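Local coordinates for uncharacterized protein, cytosolic disulfide reductase DsbM (Pseudomonas aeruginosa PAO1, PDB 5HFI) that probably acts as a cytosolic disulfide reductase of the thioredoxin superfamily and is captured here with glutathione, at residues L103-L108 with E147-A152. Residues are numbered along the deposited sequence; the frame is centred on the assembly and turned at random.
Sequences LAAEAL and EGFAEA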
ATOM      1  N   LEU A 103       8.999  -3.773  -1.628  1.00  7.27           N
ATOM      2  CA  LEU A 103       9.829  -4.955  -1.411  1.00  9.29           C
ATOM      3  C   LEU A 103      11.279  -4.572  -1.147  1.00  9.24           C
ATOM      4  O   LEU A 103      11.917  -5.117  -0.238  1.00 13.79           O
ATOM      5  CB  LEU A 103       9.746  -5.886  -2.621  1.00  9.54           C
ATOM      6  CG  LEU A 103       8.476  -6.719  -2.783  1.00 14.83           C
ATOM      7  CD1 LEU A 103       8.567  -7.569  -4.042  1.00 13.13           C
ATOM      8  CD2 LEU A 103       8.263  -7.591  -1.560  1.00 20.83           C
ATOM      9  N   ALA A 104      11.817  -3.639  -1.939  1.00  7.63           N
ATOM     10  CA  ALA A 104      13.211  -3.240  -1.779  1.00 11.30           C
ATOM     11  C   ALA A 104      13.443  -2.547  -0.442  1.00 11.22           C
ATOM     12  O   ALA A 104      14.452  -2.800   0.227  1.00 11.98           O
ATOM     13  CB  ALA A 104      13.631  -2.335  -2.936  1.00  9.24           C
ATOM     14  N   ALA A 105      12.526  -1.663  -0.039  1.00  8.29           N
ATOM     15  CA  ALA A 105      12.662  -0.995   1.252  1.00  9.64           C
ATOM     16  C   ALA A 105      12.609  -1.994   2.398  1.00 13.58           C
ATOM     17  O   ALA A 105      13.332  -1.852   3.391  1.00 14.20           O
ATOM     18  CB  ALA A 105      11.572   0.061   1.417  1.00  9.60           C
ATOM     19  N   GLU A 106      11.751  -3.010   2.282  1.00 14.50           N
ATOM     20  CA  GLU A 106      11.683  -4.031   3.322  1.00 15.22           C
ATOM     21  C   GLU A 106      12.944  -4.887   3.334  1.00 18.91           C
ATOM     22  O   GLU A 106      13.462  -5.225   4.405  1.00 18.34           O
ATOM     23  CB  GLU A 106      10.438  -4.898   3.127  1.00 15.01           C
ATOM     24  CG  GLU A 106      10.252  -5.971   4.191  1.00 21.51           C
ATOM     25  CD  GLU A 106      10.025  -5.396   5.579  1.00 30.09           C
ATOM     26  OE1 GLU A 106       9.521  -4.257   5.688  1.00 21.96           O
ATOM     27  OE2 GLU A 106      10.354  -6.089   6.565  1.00 37.06           O
ATOM     28  N   ALA A 107      13.460  -5.234   2.152  1.00 15.35           N
ATOM     29  CA  ALA A 107      14.662  -6.059   2.078  1.00 14.43           C
ATOM     30  C   ALA A 107      15.886  -5.315   2.601  1.00 20.11           C
ATOM     31  O   ALA A 107      16.715  -5.894   3.312  1.00 23.21           O
ATOM     32  CB  ALA A 107      14.894  -6.520   0.639  1.00 14.92           C
ATOM     33  N   LEU A 108      16.014  -4.031   2.261  1.00 18.48           N
ATOM     34  CA  LEU A 108      17.197  -3.268   2.647  1.00 19.12           C
ATOM     35  C   LEU A 108      17.168  -2.885   4.120  1.00 22.81           C
ATOM     36  O   LEU A 108      18.161  -3.055   4.835  1.00 25.96           O
ATOM     37  CB  LEU A 108      17.312  -2.006   1.793  1.00 20.74           C
ATOM     38  CG  LEU A 108      18.369  -1.943   0.696  1.00 33.11           C
ATOM     39  CD1 LEU A 108      18.442  -0.523   0.181  1.00 37.04           C
ATOM     40  CD2 LEU A 108      19.724  -2.394   1.211  1.00 37.25           C
ATOM     41  N   GLU A 147      21.967   4.831  -0.360  1.00 29.52           N
ATOM     42  CA  GLU A 147      23.083   3.907  -0.551  1.00 35.68           C
ATOM     43  C   GLU A 147      22.527   2.492  -0.655  1.00 36.39           C
ATOM     44  O   GLU A 147      22.239   1.847   0.356  1.00 43.45           O
ATOM     45  CB  GLU A 147      24.088   4.029   0.588  1.00 37.84           C
ATOM     46  CG  GLU A 147      25.264   3.074   0.476  1.00 48.48           C
ATOM     47  CD  GLU A 147      26.042   3.248  -0.817  1.00 56.84           C
ATOM     48  OE1 GLU A 147      25.665   2.626  -1.833  1.00 59.50           O
ATOM     49  OE2 GLU A 147      27.031   4.009  -0.818  1.00 60.25           O
ATOM     50  N   GLY A 148      22.367   2.011  -1.886  1.00 32.72           N
ATOM     51  CA  GLY A 148      21.962   0.644  -2.143  1.00 27.33           C
ATOM     52  C   GLY A 148      20.531   0.464  -2.605  1.00 20.80           C
ATOM     53  O   GLY A 148      20.200  -0.616  -3.107  1.00 20.43           O
ATOM     54  N   PHE A 149      19.667   1.473  -2.459  1.00 18.34           N
ATOM     55  CA  PHE A 149      18.262   1.270  -2.811  1.00 18.09           C
ATOM     56  C   PHE A 149      18.085   1.088  -4.311  1.00 15.53           C
ATOM     57  O   PHE A 149      17.240   0.297  -4.746  1.00 12.83           O
ATOM     58  CB  PHE A 149      17.405   2.431  -2.309  1.00 15.46           C
ATOM     59  CG  PHE A 149      15.938   2.275  -2.606  1.00 17.08           C
ATOM     60  CD1 PHE A 149      15.155   1.421  -1.848  1.00 12.98           C
ATOM     61  CD2 PHE A 149      15.343   2.996  -3.626  1.00 21.36           C
ATOM     62  CE1 PHE A 149      13.809   1.276  -2.113  1.00 10.23           C
ATOM     63  CE2 PHE A 149      13.997   2.858  -3.894  1.00 20.64           C
ATOM     64  CZ  PHE A 149      13.228   1.997  -3.136  1.00 13.29           C
ATOM     65  N   ALA A 150      18.872   1.806  -5.117  1.00 14.66           N
ATOM     66  CA  ALA A 150      18.765   1.669  -6.566  1.00 15.49           C
ATOM     67  C   ALA A 150      18.981   0.224  -6.994  1.00 19.43           C
ATOM     68  O   ALA A 150      18.194  -0.330  -7.770  1.00 16.55           O
ATOM     69  CB  ALA A 150      19.765   2.592  -7.259  1.00 16.35           C
ATOM     70  N   GLU A 151      20.039  -0.411  -6.480  1.00 17.41           N
ATOM     71  CA  GLU A 151      20.321  -1.796  -6.844  1.00 18.81           C
ATOM     72  C   GLU A 151      19.265  -2.739  -6.289  1.00 17.76           C
ATOM     73  O   GLU A 151      18.855  -3.683  -6.974  1.00 17.42           O
ATOM     74  CB  GLU A 151      21.706  -2.216  -6.349  1.00 22.57           C
ATOM     75  CG  GLU A 151      22.867  -1.539  -7.067  1.00 32.75           C
ATOM     76  CD  GLU A 151      22.986  -0.055  -6.747  1.00 36.95           C
ATOM     77  OE1 GLU A 151      22.610   0.335  -5.617  1.00 38.12           O
ATOM     78  OE2 GLU A 151      23.455   0.707  -7.628  1.00 37.20           O
ATOM     79  N   ALA A 152      18.823  -2.509  -5.049  1.00 17.59           N
ATOM     80  CA  ALA A 152      17.791  -3.360  -4.464  1.00 17.06           C
ATOM     81  C   ALA A 152      16.477  -3.243  -5.227  1.00 17.61           C
ATOM     82  O   ALA A 152      15.780  -4.245  -5.430  1.00 14.20           O
ATOM     83  CB  ALA A 152      17.593  -3.005  -2.991  1.00 17.79           C
TER
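With CG anti to the backbone N (chi1 -179°), Phe149 swings its ring from the first turn of helix 149-157 to Ala104 and Ala105, while Leu108, at an unusual chi1 of -106° but with an extended chi2, sends CD1 back to the start of that helix. Two helices of the all-helical part of this DsbA-like thioredoxin fold pack here, away from the glutathione site: 96-109 near its C-terminal end and 149-157 by its N-terminal turn. Small residues let the backbones come close, the CA atoms of Ala104 and Ala152 being 5.3 Å apart and their CB methyls 4.0 Å. Ala104 CB also meets the ring obliquely at Phe149 CE1, 3.7 Å away. The edge of the same ring faces the other helix, with Ala105 N in its plane 3.8 Å from Phe149 CE1. Gly148, the N-cap, has a positive phi of 106°, a backbone shape that suits glycine, and its carbonyl O accepts the hydrogen bond from Ala152 N that closes the first turn. Leu103 and Ala104 extend the apolar seam to Cys156, and Leu103 also reaches helix 159-174. Toward the exposed margin, Leu108 lays CG on Ala152 CB at 3.9 Å, and its CD1 rests against the capping backbone, 3.6 Å from Gly148 C and 3.5 Å from Phe149 CA.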